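Local coordinates for probable signal peptide protein (Ralstonia solanacearum, PDB 2QGU) that binds phosphatidylethanolamine in its pocket and probably takes part in phospholipid transport, as MlaC-family proteins do, at residues Phe101-Ile106 / Glu200-Leu205; Val121-Phe126 / Val135-Thr140; Asn179-Val184 / Gly192-Phe197. The protein carries 13 engineered substitutions. All coordinates share one frame; numbering follows the deposited sequence. Where two conformers were deposited one is given.

Interaction 1 of 3, residues Phe101-Ile106 / Glu200-Leu205; sequences FKSLLI and ERNAQL. Engineered in segment 101-106: Ser103 (natural residue Thr), Ile106 (natural residue Val).
Helix 191-206, the C-terminal helix, lies along helix 91-114 at the surface of this MlaC-family protein, where Ser103 and Leu104 meet Arg201, Asn202 and Leu205. The axes of the two short segments run in similar directions, 29° apart, and approach to 9.5 Å. Polar and apolar contacts occupy neighbouring parts of the interface. On the polar side Ser103, an engineered residue, donates from OG to OD1 of Asn202 at 2.8 Å. The hydroxyl reaches that oxygen from above the carbonyl plane, 61° out of it, and so away from the lone-pair directions. With CG of Asn202 anti to its carbonyl carbon (chi1 -81°), the amide swings across to helix 91-114. There ND2 also donates to the backbone oxygen of Gly100, so both ends of the amide are held by the same helix and its rotation is fixed. Ser103 OG has a further partner in Arg107 NE.

On the apolar side Leu104 was deposited in two conformers. In the one given, its CD1 comes within 3.7 Å of CB of Arg201, the two side chains lying side by side and pointing the same way, and Leu205 crosses it at about a right angle. The very short approach between the two leucine methyls is doubtful on the same ground. Beyond CB the arginine bends and leads its guanidinium away. CD1 of Leu205 also lies 3.6 Å from the backbone oxygen of Leu104. Leu105, pointing away from this contact, touches the bound phospholipid. The arrangement is that of a terminal helix laid almost parallel on the outer flank of a long helix whose inner flank lines a ligand pocket.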
ATOM      1  N   PHE A 101       2.291  10.490  -0.369  1.00  7.26           N
ATOM      2  CA  PHE A 101       1.982   9.335   0.475  1.00  7.28           C
ATOM      3  C   PHE A 101       2.423   8.032  -0.216  1.00  7.41           C
ATOM      4  O   PHE A 101       3.077   7.186   0.402  1.00  7.45           O
ATOM      5  CB  PHE A 101       0.478   9.367   0.799  1.00  7.05           C
ATOM      6  CG  PHE A 101      -0.011   8.304   1.760  1.00  7.16           C
ATOM      7  CD1 PHE A 101       0.819   7.717   2.714  1.00  8.06           C
ATOM      8  CD2 PHE A 101      -1.357   7.947   1.738  1.00  7.79           C
ATOM      9  CE1 PHE A 101       0.318   6.751   3.592  1.00  9.07           C
ATOM     10  CE2 PHE A 101      -1.867   6.988   2.608  1.00  8.55           C
ATOM     11  CZ  PHE A 101      -1.031   6.394   3.537  1.00  8.35           C
ATOM     12  N   LYS A 102       2.117   7.902  -1.506  1.00  7.64           N
ATOM     13  CA  LYS A 102       2.565   6.749  -2.292  1.00  7.99           C
ATOM     14  C   LYS A 102       4.091   6.636  -2.286  1.00  7.93           C
ATOM     15  O   LYS A 102       4.641   5.568  -2.027  1.00  8.32           O
ATOM     16  CB  LYS A 102       2.033   6.837  -3.716  1.00  8.64           C
ATOM     17  CG  LYS A 102       2.504   5.729  -4.631  1.00  9.95           C
ATOM     18  CD  LYS A 102       1.915   5.909  -6.017  1.00 12.23           C
ATOM     19  CE  LYS A 102       2.650   5.069  -7.033  1.00 15.42           C
ATOM     20  NZ  LYS A 102       2.363   5.564  -8.410  1.00 17.54           N
ATOM     21  N   SER A 103       4.776   7.741  -2.564  1.00  7.72           N
ATOM     22  CA  SER A 103       6.234   7.751  -2.522  1.00  7.97           C
ATOM     23  C   SER A 103       6.773   7.357  -1.145  1.00  8.12           C
ATOM     24  O   SER A 103       7.729   6.589  -1.052  1.00  8.35           O
ATOM     25  CB  SER A 103       6.760   9.128  -2.937  1.00  7.82           C
ATOM     26  OG  SER A 103       8.154   9.241  -2.688  1.00  9.26           O
ATOM     27  N   LEU A 104       6.144   7.881  -0.092  0.50  8.39           N
ATOM     28  CA  LEU A 104       6.522   7.590   1.290  0.50  8.60           C
ATOM     29  C   LEU A 104       6.464   6.090   1.586  0.50  8.26           C
ATOM     30  O   LEU A 104       7.396   5.526   2.159  0.50  8.17           O
ATOM     31  CB  LEU A 104       5.619   8.381   2.252  0.50  8.73           C
ATOM     32  CG  LEU A 104       5.635   8.136   3.767  0.50  9.16           C
ATOM     33  CD1 LEU A 104       6.959   8.530   4.380  0.50 11.30           C
ATOM     34  CD2 LEU A 104       4.507   8.904   4.437  0.50  9.45           C
ATOM     35  N   LEU A 105       5.374   5.452   1.172  1.00  7.71           N
ATOM     36  CA  LEU A 105       5.199   4.010   1.366  1.00  7.14           C
ATOM     37  C   LEU A 105       6.170   3.174   0.536  1.00  7.44           C
ATOM     38  O   LEU A 105       6.749   2.219   1.047  1.00  7.55           O
ATOM     39  CB  LEU A 105       3.756   3.585   1.093  1.00  7.44           C
ATOM     40  CG  LEU A 105       2.700   4.141   2.049  1.00  7.70           C
ATOM     41  CD1 LEU A 105       1.342   3.593   1.639  1.00  9.67           C
ATOM     42  CD2 LEU A 105       3.012   3.779   3.505  1.00  9.43           C
ATOM     43  N   ILE A 106       6.358   3.535  -0.734  1.00  7.35           N
ATOM     44  CA  ILE A 106       7.272   2.781  -1.588  1.00  7.55           C
ATOM     45  C   ILE A 106       8.686   2.853  -1.005  1.00  7.60           C
ATOM     46  O   ILE A 106       9.359   1.832  -0.873  1.00  7.62           O
ATOM     47  CB  ILE A 106       7.246   3.258  -3.066  1.00  7.28           C
ATOM     48  CG1 ILE A 106       5.856   3.061  -3.682  1.00  6.75           C
ATOM     49  CG2 ILE A 106       8.305   2.516  -3.890  1.00  7.50           C
ATOM     50  CD1 ILE A 106       5.716   3.634  -5.089  1.00  7.87           C
ATOM     51  N   GLU A 200       8.894  16.608   3.929  1.00 10.93           N
ATOM     52  CA  GLU A 200       9.942  16.313   4.912  1.00 11.39           C
ATOM     53  C   GLU A 200      10.247  14.819   5.017  1.00 11.45           C
ATOM     54  O   GLU A 200      11.410  14.417   5.042  1.00 11.87           O
ATOM     55  CB  GLU A 200       9.555  16.862   6.281  1.00 11.48           C
ATOM     56  CG  GLU A 200       9.520  18.374   6.346  1.00 12.78           C
ATOM     57  CD  GLU A 200       8.845  18.889   7.601  1.00 14.09           C
ATOM     58  OE1 GLU A 200       8.576  18.083   8.513  1.00 15.13           O
ATOM     59  OE2 GLU A 200       8.569  20.108   7.663  1.00 15.09           O
ATOM     60  N   ARG A 201       9.196  14.002   5.068  1.00 11.47           N
ATOM     61  CA  ARG A 201       9.363  12.558   5.213  1.00 11.61           C
ATOM     62  C   ARG A 201      10.048  11.949   3.998  1.00 11.43           C
ATOM     63  O   ARG A 201      10.935  11.102   4.134  1.00 11.36           O
ATOM     64  CB  ARG A 201       8.018  11.872   5.466  1.00 12.12           C
ATOM     65  CG  ARG A 201       7.419  12.161   6.836  1.00 14.17           C
ATOM     66  CD  ARG A 201       8.245  11.549   7.971  1.00 19.42           C
ATOM     67  NE  ARG A 201       7.842  12.088   9.269  1.00 24.79           N
ATOM     68  CZ  ARG A 201       8.431  11.817  10.433  1.00 27.11           C
ATOM     69  NH1 ARG A 201       7.968  12.373  11.547  1.00 28.40           N
ATOM     70  NH2 ARG A 201       9.468  10.989  10.497  1.00 28.34           N
ATOM     71  N   ASN A 202       9.641  12.392   2.812  1.00 11.25           N
ATOM     72  CA  ASN A 202      10.250  11.905   1.585  1.00 11.42           C
ATOM     73  C   ASN A 202      11.699  12.336   1.452  1.00 12.17           C
ATOM     74  O   ASN A 202      12.526  11.569   0.972  1.00 12.39           O
ATOM     75  CB  ASN A 202       9.414  12.300   0.371  1.00 11.32           C
ATOM     76  CG  ASN A 202       8.234  11.371   0.172  1.00 10.25           C
ATOM     77  OD1 ASN A 202       8.411  10.165  -0.021  1.00  9.86           O
ATOM     78  ND2 ASN A 202       7.026  11.918   0.230  1.00  9.72           N
ATOM     79  N   ALA A 203      12.011  13.548   1.904  1.00 12.21           N
ATOM     80  CA  ALA A 203      13.399  14.002   1.934  1.00 13.11           C
ATOM     81  C   ALA A 203      14.251  13.157   2.887  1.00 13.90           C
ATOM     82  O   ALA A 203      15.373  12.781   2.550  1.00 14.00           O
ATOM     83  CB  ALA A 203      13.472  15.477   2.300  1.00 12.59           C
ATOM     84  N   GLN A 204      13.707  12.847   4.060  1.00 14.69           N
ATOM     85  CA  GLN A 204      14.403  12.023   5.054  1.00 16.03           C
ATOM     86  C   GLN A 204      14.649  10.597   4.552  1.00 16.23           C
ATOM     87  O   GLN A 204      15.730  10.040   4.760  1.00 16.19           O
ATOM     88  CB  GLN A 204      13.625  12.002   6.379  1.00 16.58           C
ATOM     89  CG  GLN A 204      14.286  11.202   7.507  1.00 19.14           C
ATOM     90  CD  GLN A 204      15.604  11.798   7.973  1.00 22.83           C
ATOM     91  OE1 GLN A 204      15.660  12.954   8.404  1.00 25.62           O
ATOM     92  NE2 GLN A 204      16.668  11.006   7.903  1.00 24.57           N
ATOM     93  N   LEU A 205      13.649  10.013   3.894  1.00 16.52           N
ATOM     94  CA  LEU A 205      13.782   8.666   3.330  1.00 16.95           C
ATOM     95  C   LEU A 205      14.763   8.618   2.160  1.00 17.65           C
ATOM     96  O   LEU A 205      15.446   7.609   1.954  1.00 17.63           O
ATOM     97  CB  LEU A 205      12.421   8.128   2.884  1.00 16.83           C
ATOM     98  CG  LEU A 205      11.442   7.687   3.975  1.00 16.48           C
ATOM     99  CD1 LEU A 205      10.029   7.665   3.431  1.00 16.63           C
ATOM    100  CD2 LEU A 205      11.811   6.319   4.535  1.00 17.08           C
TER

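Interaction 2 of 3, residues Val121-Phe126 / Val135-Thr140. Engineered in segment 121-126: Ala122 (natural residue Ser).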
ATOM      1  N   VAL A 121       3.699 -17.598  -0.342  0.50  9.95           N
ATOM      2  CA  VAL A 121       2.544 -17.103   0.408  0.50  9.99           C
ATOM      3  C   VAL A 121       1.401 -18.115   0.411  0.50  9.76           C
ATOM      4  O   VAL A 121       1.077 -18.711  -0.623  0.50 10.05           O
ATOM      5  CB  VAL A 121       2.082 -15.708  -0.111  0.50 10.19           C
ATOM      6  CG1 VAL A 121       1.829 -15.733  -1.612  0.50 10.46           C
ATOM      7  CG2 VAL A 121       0.860 -15.203   0.645  0.50 10.36           C
ATOM      8  N   ALA A 122       0.817 -18.310   1.591  1.00  9.60           N
ATOM      9  CA  ALA A 122      -0.333 -19.178   1.769  1.00  9.37           C
ATOM     10  C   ALA A 122      -1.506 -18.297   2.167  1.00  9.13           C
ATOM     11  O   ALA A 122      -1.348 -17.360   2.961  1.00  9.20           O
ATOM     12  CB  ALA A 122      -0.054 -20.202   2.842  1.00  9.90           C
ATOM     13  N   TYR A 123      -2.671 -18.588   1.600  1.00  8.96           N
ATOM     14  CA  TYR A 123      -3.886 -17.844   1.912  1.00  8.81           C
ATOM     15  C   TYR A 123      -4.745 -18.578   2.924  1.00  8.79           C
ATOM     16  O   TYR A 123      -4.911 -19.802   2.858  1.00  9.58           O
ATOM     17  CB  TYR A 123      -4.655 -17.468   0.627  1.00  8.93           C
ATOM     18  CG  TYR A 123      -3.866 -16.433  -0.126  1.00  9.09           C
ATOM     19  CD1 TYR A 123      -4.077 -15.074   0.091  1.00  8.96           C
ATOM     20  CD2 TYR A 123      -2.827 -16.812  -0.975  1.00  9.24           C
ATOM     21  CE1 TYR A 123      -3.308 -14.113  -0.550  1.00  9.82           C
ATOM     22  CE2 TYR A 123      -2.042 -15.858  -1.613  1.00  9.36           C
ATOM     23  CZ  TYR A 123      -2.288 -14.515  -1.397  1.00  9.64           C
ATOM     24  OH  TYR A 123      -1.497 -13.581  -2.031  1.00 11.38           O
ATOM     25  N   LYS A 124      -5.256 -17.815   3.881  1.00  8.36           N
ATOM     26  CA  LYS A 124      -6.207 -18.330   4.850  1.00  8.07           C
ATOM     27  C   LYS A 124      -7.590 -18.382   4.181  1.00  7.88           C
ATOM     28  O   LYS A 124      -7.790 -17.785   3.115  1.00  7.64           O
ATOM     29  CB  LYS A 124      -6.206 -17.448   6.103  1.00  8.43           C
ATOM     30  CG  LYS A 124      -4.881 -17.501   6.872  1.00  8.80           C
ATOM     31  CD  LYS A 124      -4.884 -16.521   8.028  1.00  9.84           C
ATOM     32  CE  LYS A 124      -3.565 -16.603   8.779  1.00 11.98           C
ATOM     33  NZ  LYS A 124      -3.546 -15.645   9.919  1.00 13.22           N
ATOM     34  N   PRO A 125      -8.545 -19.108   4.786  1.00  7.69           N
ATOM     35  CA  PRO A 125      -9.868 -19.178   4.165  1.00  7.54           C
ATOM     36  C   PRO A 125     -10.461 -17.794   3.923  1.00  7.15           C
ATOM     37  O   PRO A 125     -10.322 -16.896   4.761  1.00  7.75           O
ATOM     38  CB  PRO A 125     -10.705 -19.919   5.213  1.00  7.60           C
ATOM     39  CG  PRO A 125      -9.709 -20.754   5.958  1.00  8.18           C
ATOM     40  CD  PRO A 125      -8.484 -19.901   6.032  1.00  7.82           C
ATOM     41  N   PHE A 126     -11.108 -17.633   2.775  1.00  7.33           N
ATOM     42  CA  PHE A 126     -11.880 -16.432   2.508  1.00  7.04           C
ATOM     43  C   PHE A 126     -13.226 -16.578   3.195  1.00  7.15           C
ATOM     44  O   PHE A 126     -13.965 -17.534   2.936  1.00  7.29           O
ATOM     45  CB  PHE A 126     -12.059 -16.207   1.012  1.00  7.08           C
ATOM     46  CG  PHE A 126     -12.790 -14.944   0.685  1.00  7.12           C
ATOM     47  CD1 PHE A 126     -12.183 -13.708   0.881  1.00  7.71           C
ATOM     48  CD2 PHE A 126     -14.099 -14.983   0.220  1.00  7.68           C
ATOM     49  CE1 PHE A 126     -12.856 -12.530   0.592  1.00  7.67           C
ATOM     50  CE2 PHE A 126     -14.782 -13.805  -0.076  1.00  8.60           C
ATOM     51  CZ  PHE A 126     -14.158 -12.580   0.114  1.00  7.59           C
ATOM     52  N   VAL A 135     -14.304  -6.511   1.549  1.00  6.28           N
ATOM     53  CA  VAL A 135     -13.927  -7.757   2.228  1.00  6.48           C
ATOM     54  C   VAL A 135     -12.466  -7.735   2.667  1.00  6.02           C
ATOM     55  O   VAL A 135     -11.710  -6.829   2.299  1.00  6.24           O
ATOM     56  CB  VAL A 135     -14.181  -8.992   1.311  1.00  6.60           C
ATOM     57  CG1 VAL A 135     -15.638  -9.020   0.830  1.00  7.00           C
ATOM     58  CG2 VAL A 135     -13.235  -8.985   0.125  1.00  7.17           C
ATOM     59  N   VAL A 136     -12.074  -8.738   3.451  1.00  5.60           N
ATOM     60  CA  VAL A 136     -10.681  -8.905   3.857  1.00  5.54           C
ATOM     61  C   VAL A 136     -10.155 -10.233   3.323  1.00  5.67           C
ATOM     62  O   VAL A 136     -10.838 -11.253   3.401  1.00  6.48           O
ATOM     63  CB  VAL A 136     -10.541  -8.808   5.400  1.00  5.70           C
ATOM     64  CG1 VAL A 136      -9.153  -9.245   5.890  1.00  6.80           C
ATOM     65  CG2 VAL A 136     -10.841  -7.383   5.863  1.00  5.70           C
ATOM     66  N   VAL A 137      -8.954 -10.191   2.754  1.00  5.60           N
ATOM     67  CA  VAL A 137      -8.216 -11.385   2.338  1.00  5.78           C
ATOM     68  C   VAL A 137      -7.014 -11.523   3.264  1.00  5.93           C
ATOM     69  O   VAL A 137      -6.242 -10.573   3.431  1.00  6.27           O
ATOM     70  CB  VAL A 137      -7.751 -11.269   0.865  1.00  5.87           C
ATOM     71  CG1 VAL A 137      -6.811 -12.414   0.482  1.00  7.05           C
ATOM     72  CG2 VAL A 137      -8.957 -11.210  -0.075  1.00  6.31           C
ATOM     73  N   ARG A 138      -6.874 -12.693   3.885  1.00  5.93           N
ATOM     74  CA  ARG A 138      -5.817 -12.909   4.867  1.00  6.37           C
ATOM     75  C   ARG A 138      -4.783 -13.899   4.349  1.00  6.30           C
ATOM     76  O   ARG A 138      -5.120 -14.889   3.700  1.00  6.25           O
ATOM     77  CB  ARG A 138      -6.403 -13.393   6.195  1.00  6.43           C
ATOM     78  CG  ARG A 138      -7.482 -12.469   6.781  1.00  7.08           C
ATOM     79  CD  ARG A 138      -7.801 -12.835   8.225  1.00  7.23           C
ATOM     80  NE  ARG A 138      -6.648 -12.571   9.086  1.00  7.53           N
ATOM     81  CZ  ARG A 138      -6.351 -13.245  10.191  1.00  8.54           C
ATOM     82  NH1 ARG A 138      -7.103 -14.264  10.595  1.00  8.86           N
ATOM     83  NH2 ARG A 138      -5.271 -12.915  10.881  1.00  8.82           N
ATOM     84  N   SER A 139      -3.513 -13.630   4.642  1.00  6.13           N
ATOM     85  CA  SER A 139      -2.431 -14.457   4.122  1.00  6.35           C
ATOM     86  C   SER A 139      -1.238 -14.496   5.070  1.00  6.39           C
ATOM     87  O   SER A 139      -1.121 -13.673   5.985  1.00  6.37           O
ATOM     88  CB  SER A 139      -1.980 -13.955   2.742  1.00  6.65           C
ATOM     89  OG  SER A 139      -1.082 -12.857   2.846  1.00  6.50           O
ATOM     90  N   THR A 140      -0.362 -15.472   4.831  1.00  6.84           N
ATOM     91  CA  THR A 140       0.879 -15.622   5.580  1.00  7.49           C
ATOM     92  C   THR A 140       2.020 -15.822   4.593  1.00  7.60           C
ATOM     93  O   THR A 140       2.004 -16.767   3.792  1.00  7.34           O
ATOM     94  CB  THR A 140       0.835 -16.850   6.526  1.00  7.85           C
ATOM     95  OG1 THR A 140      -0.353 -16.829   7.331  1.00  9.75           O
ATOM     96  CG2 THR A 140       2.059 -16.868   7.425  1.00  8.62           C
TER
HETATM   97  O   HOH W   1      -0.132 -11.942   0.374  1.00  9.29           O
HETATM   98  O   HOH W   2      -2.916 -13.297   8.296  1.00 10.13           O
HETATM   99  O   HOH W   3      -0.506 -15.025   9.285  1.00 13.58           O
HETATM  100  O   HOH W   4      -8.911 -14.647   3.317  1.00  8.03           O
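Tyr123 and Ser139 form a non-hydrogen-bonded antiparallel pair, and the engineered Ala122 and Thr140 a hydrogen-bonded one, in the beta hairpin that makes one border of the five-stranded antiparallel sheet. Backbone bonds come first. Ala122 N donates to Thr140 O, and Thr140 N returns a bond to Ala122 O at 2.8 Å. Past the end of strand 120-123, Lys124 N still reaches Arg138 O at 2.9 Å, although from 36° above the carbonyl plane.

Apolar contacts gather on the face carrying Tyr123, Val137 and Ser139, where helix 31-47 also packs. The Tyr123 ring leans over the neighbouring strand, CE1 lying 3.6 Å from CB of Ser139 and CD1 meeting CG1 of Val137. Further on, Phe126 has CG anti to its backbone N (chi1 -177°), which turns its ring back to strand 134-143. CG2 of Val135 meets the edge of that ring, 3.6 Å from CE1.

Charged contacts lie on the other face. The extended Lys124 chain passes over one face of the Arg138 guanidinium, NZ standing 3.4 Å from NH2. This is an approach of like charges, probably eased by the salt bridge from Arg138 NE to Asp151.

Waters complete the polar network. One donates to both Tyr123 OH and Ser139 OG, and the latter is also bonded to Leu150 O. Another accepts from Lys124 NZ and donates to Ser139 O. A third takes a bond from the same NZ at 3.2 Å and lies 2.7 Å from OG1 of Thr140.

Interaction 3 of 3, residues Asn179-Val184 / Gly192-Phe197. Engineered in segment 179-184: Asp183 (natural residue Glu). Engineered in segment 192-197: Gly192 (natural residue Ser).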
ATOM      1  N   ASN A 179      -4.141   8.367  11.727  1.00  9.58           N
ATOM      2  CA  ASN A 179      -3.783   8.954  13.014  1.00 10.13           C
ATOM      3  C   ASN A 179      -2.582   9.876  12.894  1.00 10.11           C
ATOM      4  O   ASN A 179      -2.571  10.972  13.460  1.00  9.96           O
ATOM      5  CB  ASN A 179      -3.530   7.866  14.058  1.00 10.89           C
ATOM      6  CG  ASN A 179      -4.780   7.085  14.399  1.00 11.80           C
ATOM      7  OD1 ASN A 179      -4.709   5.885  14.666  1.00 15.13           O
ATOM      8  ND2 ASN A 179      -5.926   7.751  14.394  1.00 12.94           N
ATOM      9  N   GLN A 180      -1.580   9.445  12.139  1.00  9.60           N
ATOM     10  CA  GLN A 180      -0.380  10.250  11.932  1.00  9.65           C
ATOM     11  C   GLN A 180      -0.723  11.561  11.230  1.00  9.67           C
ATOM     12  O   GLN A 180      -0.271  12.631  11.650  1.00  9.53           O
ATOM     13  CB  GLN A 180       0.663   9.466  11.136  1.00  9.77           C
ATOM     14  CG  GLN A 180       1.971  10.200  10.914  1.00 11.26           C
ATOM     15  CD  GLN A 180       2.992   9.317  10.248  1.00 12.11           C
ATOM     16  OE1 GLN A 180       3.509   8.379  10.859  1.00 16.05           O
ATOM     17  NE2 GLN A 180       3.281   9.595   8.988  1.00 10.31           N
ATOM     18  N   PHE A 181      -1.537  11.483  10.177  1.00  9.35           N
ATOM     19  CA  PHE A 181      -1.882  12.672   9.400  1.00  9.15           C
ATOM     20  C   PHE A 181      -2.759  13.636  10.187  1.00  9.28           C
ATOM     21  O   PHE A 181      -2.590  14.850  10.067  1.00  9.57           O
ATOM     22  CB  PHE A 181      -2.558  12.322   8.066  1.00  9.41           C
ATOM     23  CG  PHE A 181      -1.653  11.631   7.054  1.00  9.16           C
ATOM     24  CD1 PHE A 181      -0.290  11.425   7.290  1.00  8.83           C
ATOM     25  CD2 PHE A 181      -2.187  11.212   5.836  1.00  9.81           C
ATOM     26  CE1 PHE A 181       0.520  10.781   6.327  1.00 10.00           C
ATOM     27  CE2 PHE A 181      -1.384  10.586   4.875  1.00  9.57           C
ATOM     28  CZ  PHE A 181      -0.034  10.372   5.127  1.00 10.21           C
ATOM     29  N   ALA A 182      -3.692  13.115  10.980  1.00  9.16           N
ATOM     30  CA  ALA A 182      -4.559  13.986  11.778  1.00  8.94           C
ATOM     31  C   ALA A 182      -3.719  14.784  12.773  1.00  9.26           C
ATOM     32  O   ALA A 182      -3.972  15.974  12.993  1.00  9.89           O
ATOM     33  CB  ALA A 182      -5.628  13.184  12.504  1.00  8.99           C
ATOM     34  N   ASP A 183      -2.711  14.132  13.348  1.00  9.41           N
ATOM     35  CA  ASP A 183      -1.829  14.772  14.314  1.00  9.65           C
ATOM     36  C   ASP A 183      -1.042  15.916  13.674  1.00  9.62           C
ATOM     37  O   ASP A 183      -0.948  17.007  14.247  1.00  9.59           O
ATOM     38  CB  ASP A 183      -0.897  13.735  14.938  1.00 10.12           C
ATOM     39  CG  ASP A 183       0.096  14.349  15.886  1.00 11.00           C
ATOM     40  OD1 ASP A 183      -0.330  14.832  16.957  1.00 13.15           O
ATOM     41  OD2 ASP A 183       1.292  14.332  15.551  1.00 12.79           O
ATOM     42  N   VAL A 184      -0.499  15.662  12.482  1.00  9.28           N
ATOM     43  CA  VAL A 184       0.247  16.660  11.717  1.00  9.70           C
ATOM     44  C   VAL A 184      -0.655  17.839  11.346  1.00  9.35           C
ATOM     45  O   VAL A 184      -0.289  19.001  11.545  1.00  9.68           O
ATOM     46  CB  VAL A 184       0.884  16.032  10.448  1.00  9.80           C
ATOM     47  CG1 VAL A 184       1.414  17.111   9.505  1.00 11.10           C
ATOM     48  CG2 VAL A 184       1.985  15.050  10.838  1.00 10.40           C
ATOM     49  N   GLY A 192      -2.154  22.212   4.262  1.00 10.36           N
ATOM     50  CA  GLY A 192      -0.848  22.679   3.830  1.00  9.94           C
ATOM     51  C   GLY A 192       0.267  22.122   4.698  1.00 10.44           C
ATOM     52  O   GLY A 192       1.346  21.782   4.198  1.00 10.58           O
ATOM     53  N   GLY A 193      -0.004  22.012   5.998  1.00 10.01           N
ATOM     54  CA  GLY A 193       0.932  21.412   6.950  1.00 10.44           C
ATOM     55  C   GLY A 193       1.245  19.964   6.620  1.00 10.29           C
ATOM     56  O   GLY A 193       2.390  19.522   6.750  1.00 11.13           O
ATOM     57  N   LEU A 194       0.228  19.228   6.185  1.00 10.48           N
ATOM     58  CA  LEU A 194       0.419  17.836   5.796  1.00 10.37           C
ATOM     59  C   LEU A 194       1.291  17.697   4.547  1.00 10.36           C
ATOM     60  O   LEU A 194       2.159  16.821   4.485  1.00  9.85           O
ATOM     61  CB  LEU A 194      -0.926  17.127   5.608  1.00 10.67           C
ATOM     62  CG  LEU A 194      -0.812  15.654   5.200  1.00 10.62           C
ATOM     63  CD1 LEU A 194      -0.038  14.839   6.242  1.00 11.35           C
ATOM     64  CD2 LEU A 194      -2.164  15.043   4.968  1.00 11.76           C
ATOM     65  N   VAL A 195       1.068  18.560   3.557  1.00 10.20           N
ATOM     66  CA  VAL A 195       1.908  18.575   2.359  1.00 10.47           C
ATOM     67  C   VAL A 195       3.374  18.810   2.745  1.00 10.75           C
ATOM     68  O   VAL A 195       4.271  18.105   2.281  1.00 10.79           O
ATOM     69  CB  VAL A 195       1.428  19.642   1.339  1.00 10.24           C
ATOM     70  CG1 VAL A 195       2.387  19.748   0.143  1.00 10.70           C
ATOM     71  CG2 VAL A 195       0.011  19.335   0.857  1.00 10.90           C
ATOM     72  N   GLN A 196       3.602  19.794   3.611  1.00 10.94           N
ATOM     73  CA  GLN A 196       4.937  20.092   4.127  1.00 11.44           C
ATOM     74  C   GLN A 196       5.556  18.875   4.825  1.00 10.60           C
ATOM     75  O   GLN A 196       6.721  18.541   4.589  1.00 10.88           O
ATOM     76  CB  GLN A 196       4.855  21.280   5.092  1.00 11.54           C
ATOM     77  CG  GLN A 196       6.187  21.757   5.659  1.00 12.81           C
ATOM     78  CD  GLN A 196       6.004  22.834   6.715  1.00 13.17           C
ATOM     79  OE1 GLN A 196       5.351  22.614   7.738  1.00 14.74           O
ATOM     80  NE2 GLN A 196       6.581  24.005   6.470  1.00 16.47           N
ATOM     81  N   PHE A 197       4.772  18.221   5.680  1.00  9.81           N
ATOM     82  CA  PHE A 197       5.213  17.031   6.405  1.00  9.77           C
ATOM     83  C   PHE A 197       5.604  15.900   5.455  1.00  9.61           C
ATOM     84  O   PHE A 197       6.645  15.259   5.639  1.00  9.79           O
ATOM     85  CB  PHE A 197       4.109  16.580   7.367  1.00 10.13           C
ATOM     86  CG  PHE A 197       4.354  15.242   8.017  1.00 10.05           C
ATOM     87  CD1 PHE A 197       5.217  15.126   9.104  1.00 10.73           C
ATOM     88  CD2 PHE A 197       3.681  14.108   7.571  1.00  9.53           C
ATOM     89  CE1 PHE A 197       5.425  13.895   9.718  1.00 10.82           C
ATOM     90  CE2 PHE A 197       3.884  12.871   8.181  1.00  9.99           C
ATOM     91  CZ  PHE A 197       4.755  12.767   9.257  1.00 10.31           C
TER
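Phe181 and Val184 pack against Leu194 and Phe197 in a buried apolar contact between helices 173-188 and 191-206, successive helices joined by a tight turn. The segment axes diverge by 117° and pass 9.4 Å apart, and side chains from about one turn of each segment meet near the bend.

The Phe197 ring is met from two sides. CG2 of Val184 sits over the centre of one face, 3.5 Å from the centroid and only 6° off the normal, a nearly ideal CH-pi contact, while Val184 CG1 rests 3.5 Å from CB of Phe197. At the ring edge, in its plane, the amide nitrogen NE2 of Gln180 lies 3.4 Å from CE2 of Phe197, with the amide plane turned 76° to the ring. Leu194, its CG anti to the backbone N, sends CD1 over a face of the Phe181 ring, 3.9 Å from the centroid and offset toward the rim. Leu194 also touches Ile97 of helix 91-114.

The contact between the segments thus rests on methyl-on-ring packing and closeness of fit rather than on polar bonds.

In the fold
Interactions 1 and 3 share helix 191-206, their centres 13 Å apart on the same side of the chain's centre. They touch where Phe101 CD1 meets Phe181 CZ at 3.7 Å in an edge-to-face ring pair, so helices 91-114, 173-188 and 191-206 form one continuous packing unit. Interaction 2 lies on the opposite side, its centre 28 Å from that of interaction 1 and 32 Å from that of interaction 3. The bound phosphatidylethanolamine is touched by Leu105 of segment 101-106, whereas the side chain of Tyr123 stays about 7 Å from it and that of Phe181 about 12 Å. Along the chain, interactions 2 and 3 are both nested within the loop closed by interaction 1.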